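PDB 1R6V: fervidolysin, which degrades keratin into peptides as a subtilisin-like serine protease, enabling its bacterium to grow on native feathers. Local coordinates for residues Leu57-Ile62 against Tyr248-Ile253; Gly179-Phe184 against Pro228-Asp233; Ser332-Gly337 against Asp423-Tyr428; Glu518-Gly523 against Gly651-Gly656; Ile526-Ala531 against Ile662-Thr667. The protein carries 1 engineered substitution. All coordinates share one frame; numbering follows the deposited sequence.

Contact 1 (Leu57-Ile62 against Tyr248-Ile253)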
# COMPACT_ATOMS: atom_id res chain seq x y z
N LEU A 57 14.25 0.42 13.96
CA LEU A 57 13.01 1.15 14.20
C LEU A 57 11.98 0.22 14.79
O LEU A 57 11.82 -0.92 14.32
CB LEU A 57 12.46 1.73 12.89
CG LEU A 57 11.18 2.57 12.96
CD1 LEU A 57 11.40 3.85 13.76
CD2 LEU A 57 10.76 2.91 11.54
N GLU A 58 11.30 0.69 15.82
CA GLU A 58 10.23 -0.06 16.45
C GLU A 58 9.00 0.83 16.37
O GLU A 58 9.04 1.99 16.76
CB GLU A 58 10.54 -0.34 17.92
CG GLU A 58 11.73 -1.25 18.12
CD GLU A 58 11.37 -2.53 18.87
OE1 GLU A 58 12.26 -3.04 19.59
OE2 GLU A 58 10.23 -3.03 18.76
N LEU A 59 7.91 0.27 15.84
CA LEU A 59 6.66 1.01 15.69
C LEU A 59 5.56 0.17 16.30
O LEU A 59 4.78 -0.45 15.61
CB LEU A 59 6.36 1.23 14.21
CG LEU A 59 7.31 2.22 13.53
CD1 LEU A 59 7.01 2.25 12.05
CD2 LEU A 59 7.14 3.61 14.17
N PRO A 60 5.49 0.14 17.64
CA PRO A 60 4.46 -0.67 18.29
C PRO A 60 3.02 -0.35 17.95
O PRO A 60 2.17 -1.24 18.00
CB PRO A 60 4.80 -0.53 19.78
CG PRO A 60 5.50 0.78 19.88
CD PRO A 60 6.33 0.86 18.61
N GLN A 61 2.74 0.91 17.56
CA GLN A 61 1.38 1.31 17.20
C GLN A 61 0.80 0.47 16.06
O GLN A 61 -0.42 0.30 15.99
CB GLN A 61 1.32 2.80 16.84
CG GLN A 61 2.62 3.38 16.44
CD GLN A 61 3.47 3.80 17.63
OE1 GLN A 61 3.15 4.75 18.36
NE2 GLN A 61 4.56 3.13 17.80
N ILE A 62 1.66 -0.03 15.17
CA ILE A 62 1.21 -0.90 14.08
C ILE A 62 1.99 -2.23 14.08
O ILE A 62 2.05 -2.95 13.07
CB ILE A 62 1.31 -0.24 12.66
CG1 ILE A 62 2.76 0.14 12.35
CG2 ILE A 62 0.37 0.97 12.57
CD1 ILE A 62 2.96 0.64 10.89
N TYR A 248 10.20 4.37 7.75
CA TYR A 248 10.25 5.69 8.36
C TYR A 248 9.02 6.54 8.00
O TYR A 248 8.60 7.38 8.79
CB TYR A 248 11.56 6.41 8.02
CG TYR A 248 12.76 5.80 8.74
CD1 TYR A 248 13.60 4.90 8.09
CD2 TYR A 248 13.01 6.08 10.08
CE1 TYR A 248 14.67 4.29 8.78
CE2 TYR A 248 14.07 5.48 10.77
CZ TYR A 248 14.89 4.59 10.11
OH TYR A 248 15.93 4.00 10.79
N VAL A 249 8.45 6.31 6.82
CA VAL A 249 7.22 7.04 6.46
C VAL A 249 6.11 6.59 7.43
O VAL A 249 5.36 7.42 7.95
CB VAL A 249 6.78 6.74 5.00
CG1 VAL A 249 5.38 7.33 4.76
CG2 VAL A 249 7.79 7.39 4.02
N ALA A 250 6.01 5.29 7.68
CA ALA A 250 5.01 4.80 8.63
C ALA A 250 5.22 5.47 9.99
O ALA A 250 4.26 5.90 10.65
CB ALA A 250 5.10 3.25 8.76
N ALA A 251 6.48 5.58 10.42
CA ALA A 251 6.77 6.24 11.70
C ALA A 251 6.29 7.69 11.66
O ALA A 251 5.73 8.18 12.64
CB ALA A 251 8.27 6.23 11.98
N GLY A 252 6.52 8.38 10.54
CA GLY A 252 6.08 9.76 10.42
C GLY A 252 4.56 9.91 10.41
O GLY A 252 4.01 10.86 10.98
N ILE A 253 3.87 8.97 9.77
CA ILE A 253 2.41 8.99 9.70
C ILE A 253 1.84 8.71 11.08
O ILE A 253 0.88 9.36 11.52
CB ILE A 253 1.88 7.95 8.69
CG1 ILE A 253 2.11 8.47 7.27
CG2 ILE A 253 0.38 7.67 8.92
CD1 ILE A 253 1.86 7.41 6.19
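The phenol ring of Tyr-248 has Leu-57 over one face: methyl CD2 sits 4.1 Å above the ring plane, displaced toward the rim, and its nearest ring atom is Tyr-248 CD2 at 4.2 Å. The two side chains run past one another, oppositely directed, so the contact is a brush of one methyl over the ring rather than a broad stack. In Leu-57, CG is anti to the backbone N (chi1 -178°), and this carries CD2 to the helix, where it also reaches Ala-251 CB.

Leu-59, two residues on and on the same side of the strand, makes the closest apolar approach. Its two methyls divide between neighbouring alanines of the helix: CD2 lies 3.6 Å from Ala-251 CB, and CD1 is 3.9 Å from Ala-250 CB. Ile-62 comes to Ala-250 from beyond the turn, its CD1 4.0 Å from the same CB, which therefore has a methyl of Leu-59 and one of Ile-62 against it. The small alanines are consistent with the close approach, 9.3 Å between the short axes of strand and helix, which are inclined by 43°. No hydrogen bond crosses here; the grip is purely apolar.

This is the propeptide meeting the catalytic domain, as in subtilisins, where the propeptide sheet lies against surface helices. Strand 54-59 is an outermost strand of the four-stranded propeptide sheet, with Leu-57 bonded through its backbone to Ser-66. Behind helix 246-258, Val-249 and Ile-253 reach strand 263-269, while helix 275-286 runs alongside and touches Ala-250 and Gln-61.

Contact 2 (Gly179-Phe184 against Pro228-Asp233)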
# COMPACT_ATOMS: atom_id res chain seq x y z
N GLY A 179 7.11 19.83 13.83
CA GLY A 179 7.00 18.70 12.93
C GLY A 179 7.94 17.57 13.28
O GLY A 179 8.53 17.54 14.36
N TYR A 180 8.12 16.65 12.33
CA TYR A 180 8.96 15.47 12.55
C TYR A 180 9.76 15.05 11.31
O TYR A 180 9.26 15.07 10.18
CB TYR A 180 8.04 14.34 13.02
CG TYR A 180 8.71 13.08 13.53
CD1 TYR A 180 9.60 13.11 14.59
CD2 TYR A 180 8.39 11.84 12.97
CE1 TYR A 180 10.18 11.94 15.08
CE2 TYR A 180 8.95 10.67 13.45
CZ TYR A 180 9.84 10.72 14.50
OH TYR A 180 10.39 9.54 14.97
N ARG A 181 11.01 14.67 11.55
CA ARG A 181 11.95 14.19 10.54
C ARG A 181 12.23 12.75 11.00
O ARG A 181 13.21 12.49 11.71
CB ARG A 181 13.22 15.03 10.59
CG ARG A 181 14.22 14.79 9.50
CD ARG A 181 15.48 15.61 9.76
NE ARG A 181 16.41 15.52 8.64
CZ ARG A 181 17.61 16.07 8.62
NH1 ARG A 181 18.05 16.76 9.67
NH2 ARG A 181 18.38 15.95 7.54
N PRO A 182 11.39 11.80 10.58
CA PRO A 182 11.55 10.40 10.98
C PRO A 182 12.88 9.71 10.72
O PRO A 182 13.27 8.85 11.50
CB PRO A 182 10.36 9.69 10.31
CG PRO A 182 10.09 10.55 9.10
CD PRO A 182 10.28 11.96 9.61
N ALA A 183 13.58 10.08 9.66
CA ALA A 183 14.85 9.43 9.34
C ALA A 183 15.82 9.48 10.50
O ALA A 183 16.65 8.59 10.67
CB ALA A 183 15.47 10.07 8.11
N PHE A 184 15.72 10.53 11.31
CA PHE A 184 16.63 10.70 12.44
C PHE A 184 15.90 10.88 13.76
O PHE A 184 16.50 11.32 14.75
CB PHE A 184 17.54 11.88 12.18
CG PHE A 184 18.30 11.79 10.89
CD1 PHE A 184 17.80 12.38 9.73
CD2 PHE A 184 19.49 11.08 10.83
CE1 PHE A 184 18.48 12.26 8.52
CE2 PHE A 184 20.18 10.95 9.62
CZ PHE A 184 19.67 11.54 8.46
N PRO A 228 4.98 19.72 9.34
CA PRO A 228 5.85 19.07 8.36
C PRO A 228 6.36 17.69 8.80
O PRO A 228 6.80 17.51 9.94
CB PRO A 228 7.00 20.07 8.17
CG PRO A 228 6.98 20.89 9.41
CD PRO A 228 5.54 21.01 9.80
N ILE A 229 6.25 16.72 7.90
CA ILE A 229 6.74 15.36 8.12
C ILE A 229 7.68 15.13 6.95
O ILE A 229 7.26 15.09 5.79
CB ILE A 229 5.61 14.29 8.10
CG1 ILE A 229 4.53 14.63 9.14
CG2 ILE A 229 6.22 12.89 8.33
CD1 ILE A 229 4.96 14.51 10.64
N VAL A 230 8.97 15.00 7.24
CA VAL A 230 9.95 14.86 6.17
C VAL A 230 10.14 13.43 5.72
O VAL A 230 10.75 12.62 6.43
CB VAL A 230 11.31 15.45 6.63
CG1 VAL A 230 12.34 15.38 5.49
CG2 VAL A 230 11.11 16.89 7.08
N ILE A 231 9.61 13.09 4.54
CA ILE A 231 9.80 11.75 4.03
C ILE A 231 10.71 11.68 2.80
O ILE A 231 11.08 10.58 2.36
CB ILE A 231 8.46 11.01 3.80
CG1 ILE A 231 7.62 11.69 2.71
CG2 ILE A 231 7.70 10.95 5.12
CD1 ILE A 231 6.66 10.69 2.02
N PHE A 232 11.03 12.86 2.24
CA PHE A 232 12.00 12.99 1.17
C PHE A 232 12.99 13.95 1.79
O PHE A 232 12.76 15.15 1.90
CB PHE A 232 11.40 13.52 -0.13
CG PHE A 232 10.71 12.46 -0.91
CD1 PHE A 232 9.36 12.18 -0.68
CD2 PHE A 232 11.43 11.63 -1.77
CE1 PHE A 232 8.75 11.09 -1.29
CE2 PHE A 232 10.82 10.53 -2.38
CZ PHE A 232 9.47 10.26 -2.14
N ASP A 233 14.07 13.35 2.28
CA ASP A 233 15.13 14.06 2.98
C ASP A 233 16.29 14.35 2.03
O ASP A 233 16.16 14.22 0.81
CB ASP A 233 15.55 13.16 4.16
CG ASP A 233 16.06 13.94 5.36
OD1 ASP A 233 17.03 14.70 5.19
OD2 ASP A 233 15.50 13.78 6.47
O HOH W 1 13.23 12.31 7.76
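A short parallel beta pairing in the catalytic domain joins Tyr-180 to Ile-229, at the side of the subtilisin-type sheet that carries the inferred charge-relay aspartate. The two strand segments run only 3° apart. Tyr-180 N donates to Pro-228 O at 2.9 Å, and Val-230 N returns the bond to Tyr-180 O at 3.0 Å, so Tyr-180 reaches both neighbours of Ile-229. Methyl CD1 of Ile-229 then lies against Tyr-180 CB at 3.9 Å.

Past the bridge the strands separate, and a salt bridge spans them. Arg-181 is fully extended, with CG anti to the backbone N (chi1 -172°), and passes alongside Val-230 to bring its guanidinium side-on to Asp-233. Arg-181 NE donates to Asp-233 OD2 at 2.9 Å and Arg-181 NH2 to Asp-233 OD1 at 3.0 Å, both through the syn lone pairs and both nearly straight. The two flat groups are 17° from coplanar. Asp-233 OD2 also meets the ring edge of Phe-184, and the ring itself leans over one face of the guanidinium. A water fills the fork between the strands: it accepts from Ala-183 N and donates to Val-230 O and to Asp-233 OD2.

Further partners fix the ends: Glu-186 forms a second salt bridge with Arg-181 NH1, and Asp-185 takes the Tyr-180 hydroxyl. Strand 225-230 is bonded along its other edge to strand 157-162, through Val-160 and Asp-162. Helix 246-258 packs Trp-255 against Tyr-180 and Ile-229, while helix 235-238 covers Arg-181, Ala-183 and Phe-184 with Leu-237 and Val-238.

Contact 3 (Ser332-Gly337 against Asp423-Tyr428)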
# COMPACT_ATOMS: atom_id res chain seq x y z
N SER A 332 -1.94 13.90 -15.55
CA SER A 332 -2.67 13.31 -14.43
C SER A 332 -3.08 11.87 -14.80
O SER A 332 -3.81 11.65 -15.77
CB SER A 332 -3.92 14.15 -14.12
OG SER A 332 -4.40 13.91 -12.81
N SER A 333 -2.61 10.90 -14.01
CA SER A 333 -2.92 9.50 -14.29
C SER A 333 -4.41 9.20 -14.18
O SER A 333 -5.06 9.51 -13.18
CB SER A 333 -2.14 8.60 -13.34
N ARG A 334 -4.95 8.60 -15.25
CA ARG A 334 -6.35 8.23 -15.32
C ARG A 334 -6.59 6.95 -14.52
O ARG A 334 -5.93 5.93 -14.76
CB ARG A 334 -6.76 8.02 -16.79
CG ARG A 334 -8.15 7.41 -16.98
CD ARG A 334 -8.54 7.30 -18.45
NE ARG A 334 -9.87 6.70 -18.60
CZ ARG A 334 -10.55 6.64 -19.74
NH1 ARG A 334 -10.04 7.16 -20.85
NH2 ARG A 334 -11.75 6.08 -19.77
N SER A 335 -7.52 7.00 -13.58
CA SER A 335 -7.83 5.84 -12.75
C SER A 335 -9.23 5.95 -12.16
O SER A 335 -9.71 7.03 -11.84
CB SER A 335 -6.80 5.72 -11.63
OG SER A 335 -6.67 6.93 -10.90
N ASP A 336 -9.90 4.81 -12.04
CA ASP A 336 -11.24 4.80 -11.48
C ASP A 336 -11.23 5.24 -10.02
O ASP A 336 -12.28 5.55 -9.46
CB ASP A 336 -11.83 3.39 -11.55
CG ASP A 336 -10.92 2.37 -10.91
OD1 ASP A 336 -10.07 1.80 -11.63
OD2 ASP A 336 -11.03 2.16 -9.68
N GLY A 337 -10.04 5.27 -9.42
CA GLY A 337 -9.91 5.66 -8.02
C GLY A 337 -9.94 7.15 -7.76
O GLY A 337 -10.03 7.57 -6.61
N ASP A 423 -16.07 10.24 -14.25
CA ASP A 423 -15.17 9.62 -15.22
C ASP A 423 -13.82 9.30 -14.57
O ASP A 423 -13.52 9.79 -13.49
CB ASP A 423 -14.98 10.52 -16.46
CG ASP A 423 -14.44 11.90 -16.13
OD1 ASP A 423 -13.36 11.98 -15.50
OD2 ASP A 423 -15.09 12.90 -16.52
N HIS A 424 -13.02 8.45 -15.23
CA HIS A 424 -11.71 8.03 -14.71
C HIS A 424 -10.65 9.12 -14.71
O HIS A 424 -9.59 8.97 -14.11
CB HIS A 424 -11.15 6.85 -15.52
CG HIS A 424 -11.89 5.56 -15.33
ND1 HIS A 424 -11.24 4.37 -15.09
CD2 HIS A 424 -13.21 5.27 -15.36
CE1 HIS A 424 -12.13 3.40 -14.99
NE2 HIS A 424 -13.34 3.92 -15.14
N ASP A 425 -10.92 10.23 -15.39
CA ASP A 425 -9.94 11.29 -15.46
C ASP A 425 -9.99 12.25 -14.27
O ASP A 425 -8.96 12.55 -13.65
CB ASP A 425 -10.12 12.08 -16.76
CG ASP A 425 -9.67 11.31 -17.98
OD1 ASP A 425 -9.88 11.79 -19.11
OD2 ASP A 425 -9.10 10.22 -17.80
N THR A 426 -11.19 12.71 -13.95
CA THR A 426 -11.35 13.68 -12.87
C THR A 426 -12.36 13.26 -11.81
O THR A 426 -12.80 14.09 -11.01
CB THR A 426 -11.80 15.03 -13.45
OG1 THR A 426 -11.98 15.98 -12.39
CG2 THR A 426 -13.10 14.86 -14.21
N GLY A 427 -12.71 11.98 -11.79
CA GLY A 427 -13.67 11.53 -10.80
C GLY A 427 -14.99 12.27 -10.97
O GLY A 427 -15.48 12.40 -12.09
N TYR A 428 -15.55 12.77 -9.88
CA TYR A 428 -16.83 13.47 -9.95
C TYR A 428 -16.77 14.93 -10.38
O TYR A 428 -17.80 15.60 -10.45
CB TYR A 428 -17.57 13.33 -8.61
CG TYR A 428 -17.83 11.88 -8.26
CD1 TYR A 428 -16.89 11.13 -7.56
CD2 TYR A 428 -19.00 11.24 -8.68
CE1 TYR A 428 -17.10 9.78 -7.29
CE2 TYR A 428 -19.22 9.88 -8.41
CZ TYR A 428 -18.26 9.16 -7.71
OH TYR A 428 -18.45 7.82 -7.45
O HOH W 2 -6.29 11.87 -13.64
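His-424 and Asp-425 meet Arg-334, Ser-335 and Asp-336 where two surface loops of the catalytic domain touch, the 423-428 loop shaped by an Asx motif: Asp-423 OD1 takes the N-H of Thr-426 at 2.8 Å, almost straight at 173°, with a weak second bond from Asp-425 N.

One hydrogen bond crosses directly: Ser-335 N donates to His-424 O at 2.9 Å, bent to 144° and tilted from the carbonyl plane. A water adds an indirect link, accepting from Ser-332 OG and donating to the carbonyls of Ser-333 and Asp-425.

The imidazole contact is a CH-pi interaction. Asp-336 CB stands over one face of the His-424 ring, 3.8 Å from its centroid. With CG set between its own backbone N and carbonyl carbon (chi1 53°), Asp-336 keeps CB on the ring while its carboxylate turns elsewhere, OD2 accepting from Cys-477 N. Trp-422 also meets the His-424 ring. A serine in place of His-424 would probably strip Asp-336 CB of the ring face it rests on and leave this edge of the 332-337 loop less firmly seated.

Charge is the looser component. Arg-334 extends past His-424 CB, which lies near the guanidinium plane 3.3 Å from Arg-334 NE. Its salt bridge to Asp-425 is long, and the oxygen lies well out of the guanidinium plane, so no N-H points at it and only the charges attract; Asp-425 OD2 instead lies 3.0 Å from Arg-334 CD.

Contact 4 (Glu518-Gly523 against Gly651-Gly656)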
# COMPACT_ATOMS: atom_id res chain seq x y z
N GLU A 518 14.40 -22.63 -17.55
CA GLU A 518 13.92 -23.36 -16.38
C GLU A 518 14.63 -22.91 -15.11
O GLU A 518 15.82 -22.59 -15.13
CB GLU A 518 14.12 -24.86 -16.59
N SER A 519 13.90 -22.87 -14.00
CA SER A 519 14.46 -22.46 -12.71
C SER A 519 13.84 -23.27 -11.57
O SER A 519 13.43 -24.41 -11.75
CB SER A 519 14.23 -20.97 -12.49
N ILE A 520 13.79 -22.66 -10.38
CA ILE A 520 13.24 -23.31 -9.20
C ILE A 520 12.69 -22.25 -8.24
O ILE A 520 13.28 -21.19 -8.07
CB ILE A 520 14.33 -24.13 -8.47
CG1 ILE A 520 14.62 -25.42 -9.24
CG2 ILE A 520 13.88 -24.46 -7.05
CD1 ILE A 520 15.64 -26.33 -8.56
N PRO A 521 11.54 -22.54 -7.60
CA PRO A 521 10.94 -21.58 -6.66
C PRO A 521 11.84 -21.38 -5.45
O PRO A 521 12.53 -22.31 -5.03
CB PRO A 521 9.61 -22.22 -6.31
CG PRO A 521 9.92 -23.68 -6.38
CD PRO A 521 10.75 -23.78 -7.64
N GLY A 522 11.83 -20.18 -4.89
CA GLY A 522 12.65 -19.91 -3.72
C GLY A 522 11.94 -20.37 -2.47
O GLY A 522 12.56 -20.59 -1.43
N GLY A 523 10.63 -20.53 -2.58
CA GLY A 523 9.83 -20.93 -1.44
C GLY A 523 9.42 -19.69 -0.65
O GLY A 523 9.32 -19.72 0.58
N GLY A 651 11.56 -33.43 -8.08
CA GLY A 651 12.39 -34.56 -7.69
C GLY A 651 12.63 -34.80 -6.21
O GLY A 651 13.46 -35.62 -5.85
N GLY A 652 11.88 -34.09 -5.36
CA GLY A 652 12.05 -34.22 -3.91
C GLY A 652 13.04 -33.14 -3.54
O GLY A 652 14.18 -33.42 -3.19
N LEU A 653 12.59 -31.89 -3.59
CA LEU A 653 13.48 -30.77 -3.35
C LEU A 653 13.35 -30.00 -2.05
O LEU A 653 12.29 -29.48 -1.74
CB LEU A 653 13.36 -29.79 -4.52
CG LEU A 653 14.23 -28.54 -4.54
CD1 LEU A 653 15.70 -28.93 -4.63
CD2 LEU A 653 13.82 -27.70 -5.74
N ASN A 654 14.45 -29.95 -1.30
CA ASN A 654 14.48 -29.20 -0.06
C ASN A 654 14.89 -27.77 -0.45
O ASN A 654 15.98 -27.55 -0.98
CB ASN A 654 15.50 -29.83 0.89
CG ASN A 654 15.56 -29.13 2.24
OD1 ASN A 654 14.80 -28.20 2.52
ND2 ASN A 654 16.47 -29.59 3.09
N LEU A 655 14.01 -26.80 -0.21
CA LEU A 655 14.29 -25.42 -0.55
C LEU A 655 15.08 -24.76 0.57
O LEU A 655 15.49 -23.61 0.46
CB LEU A 655 12.97 -24.65 -0.79
CG LEU A 655 12.08 -25.27 -1.87
CD1 LEU A 655 10.75 -24.53 -1.98
CD2 LEU A 655 12.83 -25.23 -3.20
N GLY A 656 15.28 -25.52 1.65
CA GLY A 656 16.02 -25.02 2.79
C GLY A 656 17.35 -25.73 2.94
O GLY A 656 18.06 -25.91 1.96
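Leu-655 spreads its two methyls over the backbone of Pro-521 to Gly-523: CD2 touches Pro-521 O at 3.5 Å, and CD1 rests 3.8 Å from Gly-523 CA. With CG anti to its own carbonyl carbon (chi1 -57°), the side chain forks toward the opposite loop, one branch to each end of this short run. Gly-523 is apt here, since a beta carbon at that position would run into CD1 of the leucine, and its positive phi would push that carbon against the preceding carbonyl.

Beside it, Ile-520 and Leu-653 meet end on, tip to tip. Ile-520 CG2 is 3.5 Å from Leu-653 CD2, tighter than usual for two methyls, and Ile-520 CD1 meets the same CD2 at 3.6 Å. Ile-520 CG2 also lies 4.1 Å from Leu-655 CD2, linking the two leucines through one isoleucine. An alanine in place of Leu-655 would probably open a gap over Pro-521 O and Gly-523 CA and leave Ile-520 CG2 with Leu-653 alone.

The 651-656 loop is held in shape by an Asx turn, in which Gly-656 N donates to Asn-654 OD1. Lys-82, from the propeptide, bonds Gly-522 O and, weakly, Leu-655 O, so a third domain joins the seam between the two beta-sandwich domains. No hydrogen bond passes directly between the loops, which implies a join resting on the fit of methyls against each other and against bare backbone.

Contact 5 (Ile526-Ala531 against Ile662-Thr667)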
# COMPACT_ATOMS: atom_id res chain seq x y z
N ILE A 526 3.14 -17.87 -1.03
CA ILE A 526 2.29 -18.76 -0.27
C ILE A 526 2.06 -20.04 -1.07
O ILE A 526 2.10 -21.14 -0.52
CB ILE A 526 0.94 -18.12 -0.00
CG1 ILE A 526 1.10 -16.95 0.97
CG2 ILE A 526 -0.03 -19.15 0.54
CD1 ILE A 526 1.67 -17.34 2.33
N ALA A 527 1.80 -19.87 -2.36
CA ALA A 527 1.55 -20.98 -3.27
C ALA A 527 2.69 -21.01 -4.28
O ALA A 527 3.17 -19.96 -4.71
CB ALA A 527 0.22 -20.78 -3.99
N LEU A 528 3.10 -22.21 -4.67
CA LEU A 528 4.19 -22.37 -5.61
C LEU A 528 3.74 -22.61 -7.04
O LEU A 528 4.56 -22.55 -7.96
CB LEU A 528 5.08 -23.53 -5.16
CG LEU A 528 5.66 -23.39 -3.74
CD1 LEU A 528 6.44 -24.65 -3.35
CD2 LEU A 528 6.57 -22.17 -3.69
N ARG A 529 2.45 -22.89 -7.23
CA ARG A 529 1.92 -23.21 -8.55
C ARG A 529 0.61 -22.53 -8.91
O ARG A 529 -0.27 -22.39 -8.06
CB ARG A 529 1.71 -24.71 -8.66
CG ARG A 529 2.90 -25.53 -8.22
CD ARG A 529 2.59 -27.01 -8.25
NE ARG A 529 3.66 -27.77 -7.60
CZ ARG A 529 3.86 -27.79 -6.29
NH1 ARG A 529 3.06 -27.11 -5.48
NH2 ARG A 529 4.88 -28.47 -5.78
N MET A 530 0.48 -22.14 -10.17
CA MET A 530 -0.75 -21.49 -10.64
C MET A 530 -1.93 -22.44 -10.42
O MET A 530 -3.05 -22.00 -10.14
CB MET A 530 -0.62 -21.14 -12.13
CG MET A 530 -1.79 -20.32 -12.68
SD MET A 530 -1.57 -19.86 -14.41
CE MET A 530 -0.79 -18.29 -14.24
N ALA A 531 -1.67 -23.74 -10.51
CA ALA A 531 -2.72 -24.73 -10.33
C ALA A 531 -3.35 -24.70 -8.93
O ALA A 531 -4.44 -25.23 -8.73
CB ALA A 531 -2.18 -26.14 -10.63
N ILE A 662 12.83 -27.30 4.38
CA ILE A 662 11.58 -26.76 3.90
C ILE A 662 11.42 -27.35 2.50
O ILE A 662 11.95 -26.82 1.53
CB ILE A 662 11.55 -25.19 3.87
CG1 ILE A 662 10.29 -24.72 3.16
CG2 ILE A 662 12.77 -24.62 3.18
CD1 ILE A 662 9.07 -25.32 3.70
N TYR A 663 10.72 -28.47 2.43
CA TYR A 663 10.52 -29.13 1.15
C TYR A 663 9.39 -28.49 0.37
O TYR A 663 8.48 -27.90 0.96
CB TYR A 663 10.19 -30.62 1.34
CG TYR A 663 11.41 -31.46 1.66
CD1 TYR A 663 11.80 -31.67 2.98
CD2 TYR A 663 12.20 -31.99 0.64
CE1 TYR A 663 12.95 -32.40 3.27
CE2 TYR A 663 13.35 -32.72 0.92
CZ TYR A 663 13.72 -32.91 2.24
OH TYR A 663 14.86 -33.62 2.54
N VAL A 664 9.47 -28.60 -0.95
CA VAL A 664 8.44 -28.08 -1.84
C VAL A 664 7.11 -28.57 -1.28
O VAL A 664 6.99 -29.72 -0.82
CB VAL A 664 8.66 -28.63 -3.28
CG1 VAL A 664 7.40 -28.50 -4.11
CG2 VAL A 664 9.79 -27.83 -3.96
N TRP A 665 6.12 -27.69 -1.27
CA TRP A 665 4.83 -28.05 -0.73
C TRP A 665 3.68 -27.86 -1.71
O TRP A 665 3.85 -27.22 -2.75
CB TRP A 665 4.55 -27.25 0.54
CG TRP A 665 4.44 -25.76 0.32
CD1 TRP A 665 3.30 -25.05 0.02
CD2 TRP A 665 5.51 -24.81 0.36
NE1 TRP A 665 3.60 -23.72 -0.12
CE2 TRP A 665 4.94 -23.54 0.08
CE3 TRP A 665 6.88 -24.90 0.61
CZ2 TRP A 665 5.71 -22.36 0.05
CZ3 TRP A 665 7.65 -23.73 0.57
CH2 TRP A 665 7.06 -22.48 0.29
N TRP A 666 2.55 -28.44 -1.35
CA TRP A 666 1.31 -28.38 -2.14
C TRP A 666 0.32 -27.61 -1.27
O TRP A 666 0.10 -27.97 -0.11
CB TRP A 666 0.80 -29.79 -2.43
CG TRP A 666 1.86 -30.64 -3.06
CD1 TRP A 666 2.84 -31.33 -2.42
CD2 TRP A 666 2.10 -30.80 -4.47
NE1 TRP A 666 3.69 -31.91 -3.34
CE2 TRP A 666 3.26 -31.60 -4.60
CE3 TRP A 666 1.46 -30.33 -5.62
CZ2 TRP A 666 3.79 -31.95 -5.84
CZ3 TRP A 666 1.98 -30.68 -6.86
CH2 TRP A 666 3.14 -31.48 -6.96
N THR A 667 -0.25 -26.56 -1.84
CA THR A 667 -1.18 -25.70 -1.11
C THR A 667 -2.63 -26.05 -1.44
O THR A 667 -3.05 -25.94 -2.59
CB THR A 667 -0.87 -24.22 -1.47
OG1 THR A 667 0.50 -23.94 -1.14
CG2 THR A 667 -1.76 -23.27 -0.68
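Arg-529 leaves its backbone toward Trp-666, where strand 666-669 begins, CB carrying CG anti to the carbonyl carbon (chi1 -49°), and the chain then runs extended to NE. Arg-529 CD is the first atom to touch, 4.0 Å from Trp-666 CZ3. NE passes closer over that carbon and forms a salt bridge with Asp-649. A turn about the CD-NE bond (chi4 73°) lays the guanidinium flat on the Trp-666 indole: the planes are 6° apart and Arg-529 CZ stands 3.6 Å over the centroid of the six-membered ring, a cation-pi stack. Arg-529 NH1 donates to Trp-665 O at 2.8 Å, nearly straight, and also salt-bridges Glu-532; NH2 adds a weak bond to the same oxygen and lies against Val-664 CG1.

On the neighbouring indole, Leu-528 CD1 sits over the six-membered ring of Trp-665, 3.8 Å from its centroid, a CH-pi contact. Its edge is fixed too, Trp-665 NE1 donating to Ile-526 O at 3.0 Å.

The buried arginine charge is probably balanced by Asp-649 and Glu-532, with the Trp-666 face against the cation, and two tryptophans tie the first beta-sandwich domain to the second through hydrogen bonds, a cation-pi stack and apolar contact.

Two pairs of contacts adjoin, while contact 3 stands apart. Contacts 1 and 2 have centres 12 Å apart and meet where Tyr-248 CD2 lies 3.1 Å from Pro-182 O, so the helix under the propeptide also backs the strand pair. Of the five, contact 2 alone lies near the inferred charge-relay residues: the side chain of Ile-229 is about 7 Å from that of Asp-162, and Val-230 about 11 Å from Ala-200, the engineered position of that relay. Contacts 4 and 5, with centres 10 Å apart, share the seam between sandwich domains, Leu-655 N lying 2.7 Å from Ile-662 O, probably hydrogen-bonded. Contact 3 is centred 30 Å from contact 2.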